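Long-range contact in fucose-binding lectin (Kordia periserrulae, PDB 6HTN), which binds fucose-type sugars, as seen with methyl alpha-L-fucopyranoside, in pockets of a beta-propeller lectin: residues A[50-58]-A[101-109]. Numbering follows the deposited sequence.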
ATOM      1  N   SER A  50      -4.224  -0.390   9.083  1.00 18.34           N
ATOM      2  CA  SER A  50      -4.135  -1.472   8.088  1.00 19.36           C
ATOM      3  C   SER A  50      -5.452  -2.236   8.073  1.00 20.39           C
ATOM      4  O   SER A  50      -6.265  -2.047   8.964  1.00 21.13           O
ATOM      5  CB  SER A  50      -2.968  -2.386   8.388  1.00 20.38           C
ATOM      6  OG  SER A  50      -3.302  -3.223   9.503  1.00 19.52           O
ATOM      7  N   GLY A  51      -5.507  -3.155   7.124  1.00 21.89           N
ATOM      8  CA  GLY A  51      -6.507  -4.221   7.187  1.00 23.04           C
ATOM      9  C   GLY A  51      -6.212  -5.149   8.332  1.00 19.39           C
ATOM     10  O   GLY A  51      -5.282  -4.967   9.110  1.00 21.14           O
ATOM     11  N   ALA A  52      -7.015  -6.191   8.451  1.00 20.26           N
ATOM     12  CA  ALA A  52      -6.924  -7.108   9.587  1.00 22.06           C
ATOM     13  C   ALA A  52      -6.789  -8.533   9.064  1.00 22.03           C
ATOM     14  O   ALA A  52      -7.392  -8.892   8.050  1.00 31.79           O
ATOM     15  CB  ALA A  52      -8.126  -6.920  10.446  1.00 22.88           C
ATOM     16  N   GLY A  53      -5.923  -9.277   9.681  1.00 18.40           N
ATOM     17  CA  GLY A  53      -5.885 -10.732   9.505  1.00 19.26           C
ATOM     18  C   GLY A  53      -6.711 -11.363  10.605  1.00 18.22           C
ATOM     19  O   GLY A  53      -6.830 -10.768  11.683  1.00 21.87           O
ATOM     20  N   ALA A  54      -7.329 -12.477  10.300  1.00 15.82           N
ATOM     21  CA  ALA A  54      -8.201 -13.115  11.291  1.00 16.83           C
ATOM     22  C   ALA A  54      -7.975 -14.618  11.320  1.00 16.94           C
ATOM     23  O   ALA A  54      -7.771 -15.235  10.241  1.00 19.94           O
ATOM     24  CB  ALA A  54      -9.633 -12.772  10.959  1.00 18.75           C
ATOM     25  N   THR A  55      -8.215 -15.186  12.488  1.00 16.81           N
ATOM     26  CA  THR A  55      -8.232 -16.655  12.660  1.00 17.26           C
ATOM     27  C   THR A  55      -9.314 -16.956  13.705  1.00 18.95           C
ATOM     28  O   THR A  55      -9.660 -16.071  14.506  1.00 19.49           O
ATOM     29  CB  THR A  55      -6.827 -17.173  13.031  1.00 16.99           C
ATOM     30  OG1 THR A  55      -6.901 -18.610  12.871  1.00 19.17           O
ATOM     31  CG2 THR A  55      -6.358 -16.740  14.384  1.00 18.08           C
ATOM     32  N   SER A  56      -9.800 -18.185  13.728  1.00 18.75           N
ATOM     33  CA  SER A  56     -10.826 -18.569  14.719  1.00 17.67           C
ATOM     34  C   SER A  56     -10.727 -20.054  14.984  1.00 19.79           C
ATOM     35  O   SER A  56     -10.163 -20.789  14.162  1.00 19.53           O
ATOM     36  CB  SER A  56     -12.197 -18.185  14.214  1.00 17.52           C
ATOM     37  OG  SER A  56     -12.549 -18.866  13.041  1.00 18.45           O
ATOM     38  N   TRP A  57     -11.274 -20.481  16.109  1.00 20.16           N
ATOM     39  CA  TRP A  57     -11.320 -21.935  16.427  1.00 18.88           C
ATOM     40  C   TRP A  57     -12.560 -22.184  17.288  1.00 21.22           C
ATOM     41  O   TRP A  57     -12.961 -21.309  18.052  1.00 20.84           O
ATOM     42  CB  TRP A  57     -10.061 -22.366  17.149  1.00 18.65           C
ATOM     43  CG  TRP A  57      -9.830 -21.771  18.498  1.00 21.01           C
ATOM     44  CD1 TRP A  57     -10.159 -22.313  19.709  1.00 19.84           C
ATOM     45  CD2 TRP A  57      -9.216 -20.521  18.792  1.00 19.50           C
ATOM     46  NE1 TRP A  57      -9.752 -21.522  20.722  1.00 21.85           N
ATOM     47  CE2 TRP A  57      -9.155 -20.393  20.201  1.00 19.84           C
ATOM     48  CE3 TRP A  57      -8.652 -19.506  18.017  1.00 21.76           C
ATOM     49  CZ2 TRP A  57      -8.614 -19.295  20.842  1.00 20.90           C
ATOM     50  CZ3 TRP A  57      -8.083 -18.439  18.671  1.00 19.89           C
ATOM     51  CH2 TRP A  57      -8.063 -18.318  20.056  1.00 20.08           C
ATOM     52  N   LEU A  58     -13.021 -23.426  17.230  1.00 23.14           N
ATOM     53  CA  LEU A  58     -14.148 -23.901  18.079  1.00 25.38           C
ATOM     54  C   LEU A  58     -13.598 -24.681  19.248  1.00 28.62           C
ATOM     55  O   LEU A  58     -12.769 -25.603  18.989  1.00 31.02           O
ATOM     56  CB  LEU A  58     -15.031 -24.807  17.242  1.00 28.15           C
ATOM     57  CG  LEU A  58     -15.974 -24.105  16.279  1.00 27.56           C
ATOM     58  CD1 LEU A  58     -16.537 -25.105  15.284  1.00 29.41           C
ATOM     59  CD2 LEU A  58     -17.071 -23.351  17.076  1.00 28.39           C
ATOM     60  N   THR A 101      -0.242  -5.578   6.713  1.00 20.45           N
ATOM     61  CA  THR A 101      -1.473  -6.182   7.238  1.00 21.18           C
ATOM     62  C   THR A 101      -1.081  -7.562   7.722  1.00 17.51           C
ATOM     63  O   THR A 101      -0.664  -8.378   6.909  1.00 19.21           O
ATOM     64  CB  THR A 101      -2.592  -6.258   6.216  1.00 24.26           C
ATOM     65  OG1 THR A 101      -2.965  -4.928   5.841  1.00 27.80           O
ATOM     66  CG2 THR A 101      -3.789  -7.004   6.755  1.00 23.40           C
ATOM     67  N   PRO A 102      -1.243  -7.878   9.018  1.00 17.33           N
ATOM     68  CA  PRO A 102      -0.754  -9.170   9.500  1.00 16.29           C
ATOM     69  C   PRO A 102      -1.563 -10.319   8.939  1.00 18.61           C
ATOM     70  O   PRO A 102      -2.785 -10.192   8.650  1.00 18.04           O
ATOM     71  CB  PRO A 102      -0.963  -9.095  11.010  1.00 17.26           C
ATOM     72  CG  PRO A 102      -0.963  -7.610  11.325  1.00 17.48           C
ATOM     73  CD  PRO A 102      -1.596  -6.981  10.133  1.00 18.15           C
ATOM     74  N   ASP A 103      -0.875 -11.442   8.763  1.00 16.13           N
ATOM     75  CA  ASP A 103      -1.514 -12.736   8.490  1.00 17.32           C
ATOM     76  C   ASP A 103      -1.541 -13.538   9.787  1.00 17.84           C
ATOM     77  O   ASP A 103      -0.638 -13.387  10.610  1.00 17.21           O
ATOM     78  CB  ASP A 103      -0.710 -13.549   7.467  1.00 19.10           C
ATOM     79  CG  ASP A 103      -0.859 -13.021   6.045  1.00 23.94           C
ATOM     80  OD1 ASP A 103      -1.984 -12.659   5.655  1.00 27.04           O
ATOM     81  OD2 ASP A 103       0.208 -12.947   5.336  1.00 24.06           O
ATOM     82  N   ALA A 104      -2.530 -14.393   9.919  1.00 16.69           N
ATOM     83  CA  ALA A 104      -2.618 -15.231  11.134  1.00 16.13           C
ATOM     84  C   ALA A 104      -3.204 -16.590  10.788  1.00 14.98           C
ATOM     85  O   ALA A 104      -4.022 -16.711   9.876  1.00 17.92           O
ATOM     86  CB  ALA A 104      -3.469 -14.585  12.181  1.00 17.47           C
ATOM     87  N   THR A 105      -2.722 -17.615  11.502  1.00 17.22           N
ATOM     88  CA  THR A 105      -3.318 -18.962  11.427  1.00 17.28           C
ATOM     89  C   THR A 105      -3.253 -19.559  12.844  1.00 15.68           C
ATOM     90  O   THR A 105      -2.540 -19.031  13.705  1.00 17.61           O
ATOM     91  CB  THR A 105      -2.647 -19.831  10.359  1.00 17.09           C
ATOM     92  OG1 THR A 105      -3.434 -21.015  10.153  1.00 18.81           O
ATOM     93  CG2 THR A 105      -1.242 -20.207  10.752  1.00 16.85           C
ATOM     94  N   SER A 106      -4.064 -20.614  13.074  1.00 17.09           N
ATOM     95  CA  SER A 106      -4.113 -21.198  14.422  1.00 17.20           C
ATOM     96  C   SER A 106      -4.527 -22.668  14.291  1.00 15.66           C
ATOM     97  O   SER A 106      -5.121 -23.060  13.282  1.00 17.66           O
ATOM     98  CB  SER A 106      -5.082 -20.445  15.314  1.00 17.75           C
ATOM     99  OG  SER A 106      -6.371 -20.471  14.821  1.00 18.43           O
ATOM    100  N   TRP A 107      -4.218 -23.424  15.341  1.00 19.12           N
ATOM    101  CA  TRP A 107      -4.672 -24.834  15.434  1.00 18.46           C
ATOM    102  C   TRP A 107      -4.793 -25.215  16.901  1.00 17.36           C
ATOM    103  O   TRP A 107      -4.111 -24.682  17.732  1.00 18.50           O
ATOM    104  CB  TRP A 107      -3.706 -25.785  14.677  1.00 17.92           C
ATOM    105  CG  TRP A 107      -2.361 -25.894  15.315  1.00 18.56           C
ATOM    106  CD1 TRP A 107      -1.923 -26.885  16.155  1.00 20.59           C
ATOM    107  CD2 TRP A 107      -1.235 -25.040  15.113  1.00 18.70           C
ATOM    108  NE1 TRP A 107      -0.641 -26.659  16.531  1.00 22.64           N
ATOM    109  CE2 TRP A 107      -0.188 -25.522  15.918  1.00 22.16           C
ATOM    110  CE3 TRP A 107      -1.047 -23.843  14.407  1.00 18.63           C
ATOM    111  CZ2 TRP A 107       1.062 -24.903  15.955  1.00 23.48           C
ATOM    112  CZ3 TRP A 107       0.171 -23.233  14.460  1.00 21.26           C
ATOM    113  CH2 TRP A 107       1.209 -23.753  15.234  1.00 21.52           C
ATOM    114  N   LEU A 108      -5.627 -26.229  17.151  1.00 20.03           N
ATOM    115  CA  LEU A 108      -5.816 -26.810  18.514  1.00 25.08           C
ATOM    116  C   LEU A 108      -4.984 -28.094  18.617  1.00 23.98           C
ATOM    117  O   LEU A 108      -5.071 -28.899  17.697  1.00 29.63           O
ATOM    118  CB  LEU A 108      -7.283 -27.147  18.699  1.00 27.13           C
ATOM    119  CG  LEU A 108      -8.172 -25.962  19.080  1.00 28.99           C
ATOM    120  CD1 LEU A 108      -9.635 -26.369  18.903  1.00 32.60           C
ATOM    121  CD2 LEU A 108      -7.875 -25.453  20.498  1.00 29.33           C
ATOM    122  N   ASP A 109      -4.210 -28.226  19.657  1.00 25.33           N
ATOM    123  CA  ASP A 109      -3.473 -29.493  19.928  1.00 27.12           C
ATOM    124  C   ASP A 109      -4.427 -30.484  20.612  1.00 30.65           C
ATOM    125  O   ASP A 109      -5.602 -30.151  20.898  1.00 28.21           O
ATOM    126  CB  ASP A 109      -2.178 -29.233  20.676  1.00 25.52           C
ATOM    127  CG  ASP A 109      -2.300 -28.775  22.100  1.00 28.29           C
ATOM    128  OD1 ASP A 109      -3.390 -29.023  22.730  1.00 30.85           O
ATOM    129  OD2 ASP A 109      -1.316 -28.164  22.585  1.00 31.96           O
TER
HETATM  130  O   HOH W   1      -8.129 -22.522  14.088  1.00 20.88           O
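Thr55 and Ser106 make the main polar link of this contact. Their hydroxyls, Thr55 OG1 and Ser106 OG, share a hydrogen bond of 2.7 Å. With chi1 at -167°, Thr55 OG1 points away from its own backbone N and beside the carbonyl carbon, toward Ser106, while the methyl CG2 packs beside Ser106 CB and Ala104 CB. A water extends the link: it donates to Ser56 O at 2.7 Å, weakly to Ser106 O, and also bonds Ser106 OG.

The backbones come closest at Gly53 and Asp103, whose CA atoms are 4.9 Å apart. Gly53 CA makes a CA-H...O contact of 3.3 Å with Pro102 O. In the preceding loops, Gly51 N gives Thr101 OG1 only a weak hydrogen bond, and Thr101 CG2 lies against the Gly51 peptide.

Apolar packing closes the other end. Leu108 CD2 meets Trp57 CD1 at 4.0 Å, the two side chains crossing at about a right angle. The Trp57 ring also stacks on His65 and borders a bound fucoside.

Strands 53-58 and 103-108 run nearly parallel (8°) as the first, innermost strands of adjacent propeller blades. Each pairs within its own blade, with strand 64-71 or 114-121. Strand 3-7 flanks 53-58, and the second subunit flanks 103-108.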